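Local coordinates for protein response regulator (Vibrio cholerae O1 biovar El Tor, PDB 7KPO) that probably binds DNA, as the DNA-binding domain of the sensor histidine kinase ChiS, at residues Ala10-Ala15 with Pro68-Val73; Met16-Asn21 with Arg91-Met96; Phe32-Gln37 with Asp78-His83. One frame throughout, in Å; residues are numbered along the deposited sequence.

In the fold
Interactions 1 and 2 use consecutive segments, 10-15 and 16-21, of helix 2-27, with centres about 11 Å apart. E14 of the first reaches H93 of the second through a probable hydrogen bond, E14 OE2 to H93 NE2 at 2.7 Å. Interaction 3 shares helix 70-83 with interaction 1, but their centres are about 15 Å apart and they do not touch. It meets interaction 2 instead, with L20 CD2 3.7 Å from F34 CD2. Helix 70-83 packs on helix 2-27 at V73 and again at I80, and on helix 31-38 through Y79 and I80. Sulfates lie beside interactions 1 and 2, and those of interaction 2 are bound by both subunits.

Interaction 1: residues Ala10-Ala15 with Pro68-Val73. With SO4 (sulfate ion), chain B; SO4 (sulfate ion), chain E.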
loop_
_atom_site.group_PDB
_atom_site.type_symbol
_atom_site.label_atom_id
_atom_site.label_comp_id
_atom_site.label_asym_id
_atom_site.label_seq_id
_atom_site.Cartn_x
_atom_site.Cartn_y
_atom_site.Cartn_z
ATOM N N ALA A 10 -1.514 14.526 -17.904
ATOM C CA ALA A 10 -1.080 13.235 -18.483
ATOM C C ALA A 10 -0.902 12.190 -17.376
ATOM O O ALA A 10 -1.308 11.036 -17.568
ATOM C CB ALA A 10 0.196 13.434 -19.253
ATOM N N VAL A 11 -0.297 12.582 -16.260
ATOM C CA VAL A 11 -0.084 11.627 -15.140
ATOM C C VAL A 11 -1.443 11.221 -14.554
ATOM O O VAL A 11 -1.618 10.044 -14.215
ATOM C CB VAL A 11 0.856 12.232 -14.082
ATOM C CG1 VAL A 11 0.951 11.351 -12.852
ATOM C CG2 VAL A 11 2.238 12.488 -14.662
ATOM N N LEU A 12 -2.385 12.162 -14.463
ATOM C CA LEU A 12 -3.721 11.857 -13.886
ATOM C C LEU A 12 -4.409 10.771 -14.726
ATOM O O LEU A 12 -4.993 9.846 -14.142
ATOM C CB LEU A 12 -4.551 13.145 -13.843
ATOM C CG LEU A 12 -5.747 13.129 -12.890
ATOM C CD1 LEU A 12 -5.283 13.109 -11.446
ATOM C CD2 LEU A 12 -6.641 14.334 -13.123
ATOM N N VAL A 13 -4.334 10.876 -16.054
ATOM C CA VAL A 13 -4.986 9.870 -16.938
ATOM C C VAL A 13 -4.275 8.521 -16.788
ATOM O O VAL A 13 -4.959 7.486 -16.685
ATOM C CB VAL A 13 -5.034 10.346 -18.399
ATOM C CG1 VAL A 13 -5.472 9.228 -19.331
ATOM C CG2 VAL A 13 -5.927 11.570 -18.561
ATOM N N GLU A 14 -2.938 8.529 -16.797
ATOM C CA GLU A 14 -2.149 7.279 -16.627
ATOM C C GLU A 14 -2.513 6.633 -15.285
ATOM O O GLU A 14 -2.796 5.425 -15.255
ATOM C CB GLU A 14 -0.648 7.572 -16.689
ATOM C CG GLU A 14 0.231 6.355 -16.442
ATOM C CD GLU A 14 0.109 5.230 -17.461
ATOM O OE1 GLU A 14 -0.376 5.483 -18.582
ATOM O OE2 GLU A 14 0.495 4.092 -17.124
ATOM N N ALA A 15 -2.537 7.432 -14.221
ATOM C CA ALA A 15 -2.819 6.904 -12.869
ATOM C C ALA A 15 -4.222 6.299 -12.771
ATOM O O ALA A 15 -4.381 5.202 -12.241
ATOM C CB ALA A 15 -2.624 7.997 -11.848
ATOM N N PRO A 68 -10.036 19.294 -13.419
ATOM C CA PRO A 68 -10.031 17.958 -12.830
ATOM C C PRO A 68 -10.231 18.014 -11.311
ATOM O O PRO A 68 -9.770 18.955 -10.689
ATOM C CB PRO A 68 -8.633 17.403 -13.138
ATOM C CG PRO A 68 -8.097 18.314 -14.226
ATOM C CD PRO A 68 -8.730 19.663 -13.973
ATOM N N ARG A 69 -10.926 17.019 -10.762
ATOM C CA ARG A 69 -11.094 16.907 -9.291
ATOM C C ARG A 69 -9.907 16.082 -8.769
ATOM O O ARG A 69 -10.055 14.882 -8.528
ATOM C CB ARG A 69 -12.455 16.300 -8.958
ATOM C CG ARG A 69 -13.640 17.168 -9.352
ATOM C CD ARG A 69 -14.927 16.557 -8.829
ATOM N NE ARG A 69 -16.128 17.330 -9.123
ATOM C CZ ARG A 69 -16.676 18.240 -8.318
ATOM N NH1 ARG A 69 -16.136 18.514 -7.142
ATOM N NH2 ARG A 69 -17.775 18.870 -8.691
ATOM N N TRP A 70 -8.756 16.734 -8.607
ATOM C CA TRP A 70 -7.497 16.074 -8.175
ATOM C C TRP A 70 -7.695 15.254 -6.898
ATOM O O TRP A 70 -7.173 14.131 -6.838
ATOM C CB TRP A 70 -6.396 17.122 -7.977
ATOM C CG TRP A 70 -6.168 17.959 -9.195
ATOM C CD1 TRP A 70 -6.701 19.188 -9.445
ATOM C CD2 TRP A 70 -5.400 17.612 -10.363
ATOM N NE1 TRP A 70 -6.299 19.641 -10.671
ATOM C CE2 TRP A 70 -5.498 18.702 -11.255
ATOM C CE3 TRP A 70 -4.625 16.510 -10.732
ATOM C CZ2 TRP A 70 -4.868 18.709 -12.497
ATOM C CZ3 TRP A 70 -3.996 16.521 -11.958
ATOM C CH2 TRP A 70 -4.117 17.607 -12.824
ATOM N N ARG A 71 -8.378 15.811 -5.903
ATOM C CA ARG A 71 -8.551 15.082 -4.618
ATOM C C ARG A 71 -9.406 13.834 -4.835
ATOM O O ARG A 71 -9.120 12.810 -4.211
ATOM C CB ARG A 71 -9.192 15.967 -3.552
ATOM C CG ARG A 71 -8.365 17.187 -3.178
ATOM C CD ARG A 71 -8.910 17.856 -1.932
ATOM N NE ARG A 71 -10.329 18.163 -2.060
ATOM C CZ ARG A 71 -11.123 18.537 -1.062
ATOM N NH1 ARG A 71 -12.404 18.765 -1.298
ATOM N NH2 ARG A 71 -10.650 18.658 0.166
ATOM N N THR A 72 -10.418 13.928 -5.692
ATOM C CA THR A 72 -11.281 12.753 -5.945
ATOM C C THR A 72 -10.450 11.671 -6.647
ATOM O O THR A 72 -10.643 10.483 -6.360
ATOM C CB THR A 72 -12.527 13.152 -6.729
ATOM O OG1 THR A 72 -13.273 14.080 -5.941
ATOM C CG2 THR A 72 -13.378 11.948 -7.046
ATOM N N VAL A 73 -9.557 12.072 -7.554
ATOM C CA VAL A 73 -8.665 11.079 -8.214
ATOM C C VAL A 73 -7.735 10.471 -7.156
ATOM O O VAL A 73 -7.603 9.243 -7.122
ATOM C CB VAL A 73 -7.876 11.708 -9.372
ATOM C CG1 VAL A 73 -6.788 10.767 -9.868
ATOM C CG2 VAL A 73 -8.804 12.117 -10.501
HETATM S S SO4 B . -12.764 17.607 -4.863
HETATM O O1 SO4 B . -13.443 17.312 -3.630
HETATM O O2 SO4 B . -12.079 16.438 -5.345
HETATM O O3 SO4 B . -11.811 18.657 -4.622
HETATM O O4 SO4 B . -13.708 18.045 -5.856
HETATM S S SO4 E . -13.679 20.022 2.016
HETATM O O1 SO4 E . -13.186 21.275 2.527
HETATM O O2 SO4 E . -12.707 18.989 2.259
HETATM O O3 SO4 E . -14.912 19.686 2.678
HETATM O O4 SO4 E . -13.908 20.142 0.600
#
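Chi1 of L12 is -161°. CG therefore lies opposite the backbone N, and the two methyls extend from helix 2-27 to W70, V73 and P68. V73 also has CG1 opposite its backbone N, which turns that methyl toward L12. The contact joins the middle of a long N-terminal helix to the first turn of helix 70-83 in a mostly helical DNA-binding domain. R69 occupies the N-cap position of that second helix.

Both methyls of L12 meet W70; CD1 also reaches V73 and CD2 also reaches P68. CD1 lies 3.5 Å from W70 CE3. CD2 rests 3.7 Å from P68 CB. It also makes an off-centre CH-pi contact with W70, 4.1 Å from the centroid of the six-membered ring and 30° off its normal. P68 CB lies over one face of the same indole, toward its rim. The V73 CG1 to L12 CD1 distance of 3.2 Å is tight but doubtful, because L12 has a second conformer. Y58 and L64 add further apolar contacts to L12.

The helix start also binds sulfate, probably from the crystallisation liquor. One ion (chain B) is held by R69, R71 and T72, around the first turn of the helix. R69 NH1 reaches its O4 at 2.8 Å, at the edge of the guanidinium. R71 NE donates to O3, and R71 NH1 reaches O1 at 2.9 Å. The backbone N of T72 adds a weak bond to O2. The positive end of the helix dipole probably favours the anion here. In a DNA-binding domain such a site is consistent with phosphate binding, though this is inferred. R71 grips a second sulfate (chain E) through NH1 and NH2. T72 OG1 donates to O2 of the chain B ion at 2.7 Å.

Interaction 2: residues Met16-Asn21 with Arg91-Met96; sequences MTSALN and RTHIEM. With SO4 (sulfate ion), chain D; SO4 (sulfate ion), chain C.
An antiparallel helix pair forms this contact. Segments 16-21 and 91-96, from helices 2-27 and 89-106, run at 146° to each other, and their axes approach to 9.5 Å. The small residues S18 and A19 face H93 and I94 across it. A19 and I94 mark the nearest backbone approach, with CA atoms 6.1 Å apart.

I94 supplies the apolar part. Its CD1 lies against the backbone of helix 2-27, 3.7 Å from A19 CA and close to S18 O. The other branch, CG2, faces A19 CB at 4.3 Å. L77 and I80 of helix 70-83 also touch A19, so a third helix closes the buried side.

H93 supplies the polar part. Its CG is opposite the backbone N (chi1 175°), which sends the imidazole across to helix 2-27. S18 comes in at the ring edge, with OG 3.3 Å from H93 CD2. The strongest polar partners of both side chains belong to E14. S18 OG bonds the E14 carbonyl, and H93 NE2 bonds the E14 carboxylate. The bond from H93 NE2 probably limits rotation of the ring.

R91 and E95 lie on a different face of helix 89-106 and meet the second subunit. R91 NH1 and E95 OE1 form reciprocal salt bridges with their counterparts there. R91 also contacts sulfate modelled at two overlapping sites (chains C and D), so full presence of both is doubtful. This site lies between the subunits: K85 and R98, and K85, R91 and R98 of the second subunit, also bond sulfate. As modelled, and with the same doubt, R91 NH2 lies 2.8 Å from O1 of the chain D ion.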
loop_
_atom_site.group_PDB
_atom_site.type_symbol
_atom_site.label_atom_id
_atom_site.label_comp_id
_atom_site.label_asym_id
_atom_site.label_seq_id
_atom_site.Cartn_x
_atom_site.Cartn_y
_atom_site.Cartn_z
HETATM N N MSE A 16 -5.216 7.010 -13.305
HETATM C CA MSE A 16 -6.593 6.563 -13.209
HETATM C C MSE A 16 -6.810 5.286 -14.007
HETATM O O MSE A 16 -7.396 4.330 -13.508
HETATM C CB MSE A 16 -7.540 7.661 -13.694
HETATM C CG MSE A 16 -7.708 8.779 -12.705
HETATM SE SE MSE A 16 -8.382 8.106 -10.991
HETATM C CE MSE A 16 -10.259 7.587 -11.173
ATOM N N THR A 17 -6.333 5.273 -15.250
ATOM C CA THR A 17 -6.509 4.105 -16.100
ATOM C C THR A 17 -5.793 2.903 -15.475
ATOM O O THR A 17 -6.376 1.813 -15.429
ATOM C CB THR A 17 -6.036 4.362 -17.535
ATOM O OG1 THR A 17 -4.653 4.703 -17.553
ATOM C CG2 THR A 17 -6.828 5.463 -18.197
ATOM N N SER A 18 -4.565 3.118 -14.996
ATOM C CA SER A 18 -3.777 2.033 -14.359
ATOM C C SER A 18 -4.533 1.499 -13.144
ATOM O O SER A 18 -4.671 0.271 -12.996
ATOM C CB SER A 18 -2.408 2.523 -13.943
ATOM O OG SER A 18 -1.608 2.852 -15.066
ATOM N N ALA A 19 -5.022 2.411 -12.314
ATOM C CA ALA A 19 -5.711 2.012 -11.070
ATOM C C ALA A 19 -6.979 1.219 -11.401
ATOM O O ALA A 19 -7.236 0.208 -10.738
ATOM C CB ALA A 19 -6.013 3.228 -10.238
ATOM N N LEU A 20 -7.755 1.668 -12.385
ATOM C CA LEU A 20 -9.006 0.935 -12.722
ATOM C C LEU A 20 -8.689 -0.441 -13.300
ATOM O O LEU A 20 -9.407 -1.388 -12.977
ATOM C CB LEU A 20 -9.854 1.758 -13.689
ATOM C CG LEU A 20 -10.685 2.849 -13.029
ATOM C CD1 LEU A 20 -11.317 3.743 -14.073
ATOM C CD2 LEU A 20 -11.752 2.247 -12.124
ATOM N N ASN A 21 -7.663 -0.545 -14.134
ATOM C CA ASN A 21 -7.312 -1.870 -14.706
ATOM C C ASN A 21 -6.925 -2.820 -13.567
ATOM O O ASN A 21 -7.314 -4.005 -13.609
ATOM C CB ASN A 21 -6.209 -1.734 -15.751
ATOM C CG ASN A 21 -6.639 -0.920 -16.953
ATOM O OD1 ASN A 21 -7.832 -0.721 -17.187
ATOM N ND2 ASN A 21 -5.672 -0.452 -17.722
ATOM N N ARG A 91 0.924 -2.920 -9.238
ATOM C CA ARG A 91 0.614 -2.120 -8.030
ATOM C C ARG A 91 1.690 -1.053 -7.810
ATOM O O ARG A 91 1.342 0.101 -7.510
ATOM C CB ARG A 91 0.513 -3.025 -6.805
ATOM C CG ARG A 91 -0.146 -2.334 -5.625
ATOM C CD ARG A 91 -0.302 -3.277 -4.455
ATOM N NE ARG A 91 -1.351 -2.827 -3.544
ATOM C CZ ARG A 91 -1.167 -2.005 -2.519
ATOM N NH1 ARG A 91 0.036 -1.527 -2.255
ATOM N NH2 ARG A 91 -2.187 -1.659 -1.757
ATOM N N THR A 92 2.957 -1.425 -7.957
ATOM C CA THR A 92 4.066 -0.462 -7.750
ATOM C C THR A 92 3.887 0.728 -8.702
ATOM O O THR A 92 4.117 1.876 -8.281
ATOM C CB THR A 92 5.408 -1.174 -7.935
ATOM O OG1 THR A 92 5.521 -2.170 -6.915
ATOM C CG2 THR A 92 6.583 -0.224 -7.882
ATOM N N HIS A 93 3.478 0.462 -9.939
ATOM C CA HIS A 93 3.292 1.552 -10.930
ATOM C C HIS A 93 2.239 2.542 -10.432
ATOM O O HIS A 93 2.457 3.754 -10.554
ATOM C CB HIS A 93 2.926 0.949 -12.288
ATOM C CG HIS A 93 2.613 1.965 -13.327
ATOM N ND1 HIS A 93 3.587 2.747 -13.908
ATOM C CD2 HIS A 93 1.450 2.314 -13.911
ATOM C CE1 HIS A 93 3.030 3.547 -14.797
ATOM N NE2 HIS A 93 1.726 3.295 -14.820
ATOM N N ILE A 94 1.139 2.040 -9.883
ATOM C CA ILE A 94 0.064 2.932 -9.361
ATOM C C ILE A 94 0.626 3.751 -8.194
ATOM O O ILE A 94 0.371 4.964 -8.134
ATOM C CB ILE A 94 -1.170 2.109 -8.964
ATOM C CG1 ILE A 94 -1.780 1.428 -10.191
ATOM C CG2 ILE A 94 -2.182 2.988 -8.249
ATOM C CD1 ILE A 94 -2.655 0.247 -9.871
ATOM N N GLU A 95 1.354 3.107 -7.285
ATOM C CA GLU A 95 1.932 3.838 -6.130
ATOM C C GLU A 95 2.877 4.932 -6.614
ATOM O O GLU A 95 2.882 6.034 -6.070
ATOM C CB GLU A 95 2.702 2.893 -5.211
ATOM C CG GLU A 95 1.859 1.793 -4.608
ATOM C CD GLU A 95 2.669 0.903 -3.686
ATOM O OE1 GLU A 95 3.482 1.450 -2.908
ATOM O OE2 GLU A 95 2.527 -0.327 -3.784
HETATM N N MSE A 96 3.686 4.620 -7.632
HETATM C CA MSE A 96 4.645 5.576 -8.156
HETATM C C MSE A 96 3.919 6.751 -8.815
HETATM O O MSE A 96 4.327 7.900 -8.643
HETATM C CB MSE A 96 5.611 4.860 -9.103
HETATM C CG MSE A 96 6.526 3.862 -8.404
HETATM SE SE MSE A 96 7.917 4.723 -7.341
HETATM C CE MSE A 96 9.115 5.522 -8.659
HETATM S S SO4 D . -0.810 -0.998 1.520
HETATM O O1 SO4 D . -1.742 -0.350 0.633
HETATM O O2 SO4 D . 0.384 -1.359 0.792
HETATM O O3 SO4 D . -1.411 -2.189 2.057
HETATM O O4 SO4 D . -0.478 -0.094 2.592
HETATM S S SO4 C . -1.181 1.577 0.283
HETATM O O1 SO4 C . -0.583 1.025 1.472
HETATM O O2 SO4 C . -0.318 1.340 -0.851
HETATM O O3 SO4 C . -1.359 2.994 0.451
HETATM O O4 SO4 C . -2.460 0.948 0.067
#

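Interaction 3: residues Phe32-Gln37 with Asp78-His83; sequences FTFAEQ and DYILEH
The ring of F34 meets both Y79 and I80. Its CE1 atom is 3.7 Å from Y79 CD1, which approaches at the edge of the F34 ring and near its plane. The two rings meet obliquely, with planes at 61° and centroids 5.8 Å apart. I80 comes over one face of F34 and makes a CH-pi contact, its CD1 4.2 Å from the ring centroid. I80 CG1 lies 3.8 Å from F34 CE1. On the exposed side, the aliphatic part of Q37 crosses the end of the tyrosine, with Q37 CG 3.6 Å from Y79 OH.

Chi1 of F34 is 156°, with CG opposite the backbone N. This carries the ring toward helix 70-83 although its CB starts off to one side. The contact is a nearly perpendicular helix crossing in a small helical domain. The axes of the segments in helices 31-38 and 70-83 make an angle of 101° and stay 11.6 Å apart, so long side chains must span the gap.

Further out, H83 backs the tyrosine one helical turn on. Its CD2 sits 3.4 Å above the plane of the Y79 ring, over the centre. Helix 2-27 lies beneath the buried part: L20 touches F34, while A19, Y22 and W23 pack on I80. S38 OG bonds the F34 carbonyl.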
loop_
_atom_site.group_PDB
_atom_site.type_symbol
_atom_site.label_atom_id
_atom_site.label_comp_id
_atom_site.label_asym_id
_atom_site.label_seq_id
_atom_site.Cartn_x
_atom_site.Cartn_y
_atom_site.Cartn_z
ATOM N N PHE A 32 -17.867 0.119 -12.860
ATOM C CA PHE A 32 -19.156 0.582 -12.298
ATOM C C PHE A 32 -19.176 0.332 -10.792
ATOM O O PHE A 32 -19.606 1.265 -10.060
ATOM C CB PHE A 32 -20.337 -0.135 -12.951
ATOM C CG PHE A 32 -21.653 0.156 -12.282
ATOM C CD1 PHE A 32 -22.066 -0.576 -11.180
ATOM C CD2 PHE A 32 -22.464 1.180 -12.738
ATOM C CE1 PHE A 32 -23.270 -0.295 -10.552
ATOM C CE2 PHE A 32 -23.673 1.453 -12.116
ATOM C CZ PHE A 32 -24.072 0.714 -11.026
ATOM N N THR A 33 -18.766 -0.880 -10.374
ATOM C CA THR A 33 -18.767 -1.308 -8.948
ATOM C C THR A 33 -17.773 -0.463 -8.147
ATOM O O THR A 33 -18.080 -0.138 -6.988
ATOM C CB THR A 33 -18.505 -2.810 -8.825
ATOM O OG1 THR A 33 -19.616 -3.438 -9.464
ATOM C CG2 THR A 33 -18.390 -3.273 -7.390
ATOM N N PHE A 34 -16.606 -0.174 -8.710
ATOM C CA PHE A 34 -15.675 0.720 -7.986
ATOM C C PHE A 34 -16.395 2.038 -7.653
ATOM O O PHE A 34 -16.330 2.490 -6.499
ATOM C CB PHE A 34 -14.413 0.984 -8.807
ATOM C CG PHE A 34 -13.758 2.276 -8.409
ATOM C CD1 PHE A 34 -13.175 2.423 -7.162
ATOM C CD2 PHE A 34 -13.803 3.369 -9.254
ATOM C CE1 PHE A 34 -12.628 3.635 -6.778
ATOM C CE2 PHE A 34 -13.249 4.578 -8.872
ATOM C CZ PHE A 34 -12.661 4.707 -7.637
ATOM N N ALA A 35 -17.068 2.629 -8.641
ATOM C CA ALA A 35 -17.754 3.930 -8.443
ATOM C C ALA A 35 -18.883 3.798 -7.430
ATOM O O ALA A 35 -18.978 4.620 -6.516
ATOM C CB ALA A 35 -18.314 4.413 -9.777
ATOM N N GLU A 36 -19.708 2.786 -7.628
ATOM C CA GLU A 36 -20.899 2.594 -6.783
ATOM C C GLU A 36 -20.500 2.258 -5.341
ATOM O O GLU A 36 -21.042 2.883 -4.413
ATOM C CB GLU A 36 -21.742 1.486 -7.406
ATOM C CG GLU A 36 -23.005 1.217 -6.635
ATOM C CD GLU A 36 -23.916 2.421 -6.529
ATOM O OE1 GLU A 36 -24.033 3.164 -7.531
ATOM O OE2 GLU A 36 -24.490 2.624 -5.441
ATOM N N GLN A 37 -19.574 1.316 -5.165
ATOM C CA GLN A 37 -19.203 0.882 -3.795
ATOM C C GLN A 37 -18.428 1.993 -3.072
ATOM O O GLN A 37 -18.699 2.223 -1.881
ATOM C CB GLN A 37 -18.406 -0.419 -3.872
ATOM C CG GLN A 37 -18.410 -1.199 -2.567
ATOM C CD GLN A 37 -19.777 -1.742 -2.208
ATOM O OE1 GLN A 37 -20.666 -1.884 -3.053
ATOM N NE2 GLN A 37 -19.955 -2.074 -0.936
ATOM N N ASP A 78 -6.295 5.804 -3.675
ATOM C CA ASP A 78 -6.197 5.298 -2.278
ATOM C C ASP A 78 -7.229 4.188 -2.038
ATOM O O ASP A 78 -6.885 3.182 -1.403
ATOM C CB ASP A 78 -6.382 6.430 -1.267
ATOM C CG ASP A 78 -5.235 7.426 -1.224
ATOM O OD1 ASP A 78 -4.170 7.125 -1.793
ATOM O OD2 ASP A 78 -5.426 8.503 -0.634
ATOM N N TYR A 79 -8.453 4.367 -2.531
ATOM C CA TYR A 79 -9.523 3.359 -2.325
ATOM C C TYR A 79 -9.128 2.038 -2.990
ATOM O O TYR A 79 -9.248 0.954 -2.382
ATOM C CB TYR A 79 -10.851 3.861 -2.891
ATOM C CG TYR A 79 -11.997 2.914 -2.662
ATOM C CD1 TYR A 79 -12.244 1.867 -3.534
ATOM C CD2 TYR A 79 -12.824 3.053 -1.560
ATOM C CE1 TYR A 79 -13.291 0.987 -3.323
ATOM C CE2 TYR A 79 -13.875 2.182 -1.335
ATOM C CZ TYR A 79 -14.111 1.146 -2.222
ATOM O OH TYR A 79 -15.145 0.282 -2.016
ATOM N N ILE A 80 -8.674 2.126 -4.236
ATOM C CA ILE A 80 -8.278 0.907 -4.995
ATOM C C ILE A 80 -7.099 0.224 -4.289
ATOM O O ILE A 80 -7.144 -1.010 -4.128
ATOM C CB ILE A 80 -8.021 1.280 -6.465
ATOM C CG1 ILE A 80 -9.359 1.647 -7.118
ATOM C CG2 ILE A 80 -7.304 0.155 -7.196
ATOM C CD1 ILE A 80 -9.252 2.299 -8.473
ATOM N N LEU A 81 -6.106 0.989 -3.832
ATOM C CA LEU A 81 -4.937 0.373 -3.141
ATOM C C LEU A 81 -5.362 -0.185 -1.769
ATOM O O LEU A 81 -4.780 -1.198 -1.328
ATOM C CB LEU A 81 -3.816 1.414 -3.032
ATOM C CG LEU A 81 -3.139 1.793 -4.352
ATOM C CD1 LEU A 81 -2.214 2.987 -4.167
ATOM C CD2 LEU A 81 -2.380 0.607 -4.939
ATOM N N GLU A 82 -6.371 0.412 -1.135
ATOM C CA GLU A 82 -6.877 -0.063 0.182
ATOM C C GLU A 82 -7.539 -1.438 0.020
ATOM O O GLU A 82 -7.360 -2.289 0.911
ATOM C CB GLU A 82 -7.899 0.934 0.741
ATOM C CG GLU A 82 -8.519 0.519 2.066
ATOM C CD GLU A 82 -7.563 0.484 3.244
ATOM O OE1 GLU A 82 -6.528 1.178 3.190
ATOM O OE2 GLU A 82 -7.850 -0.248 4.209
ATOM N N HIS A 83 -8.259 -1.632 -1.087
ATOM C CA HIS A 83 -9.038 -2.880 -1.309
ATOM C C HIS A 83 -8.314 -3.919 -2.169
ATOM O O HIS A 83 -8.748 -5.081 -2.146
ATOM C CB HIS A 83 -10.403 -2.502 -1.896
ATOM C CG HIS A 83 -11.250 -1.761 -0.918
ATOM N ND1 HIS A 83 -12.036 -2.415 0.011
ATOM C CD2 HIS A 83 -11.407 -0.440 -0.681
ATOM C CE1 HIS A 83 -12.657 -1.528 0.761
ATOM N NE2 HIS A 83 -12.292 -0.312 0.358
#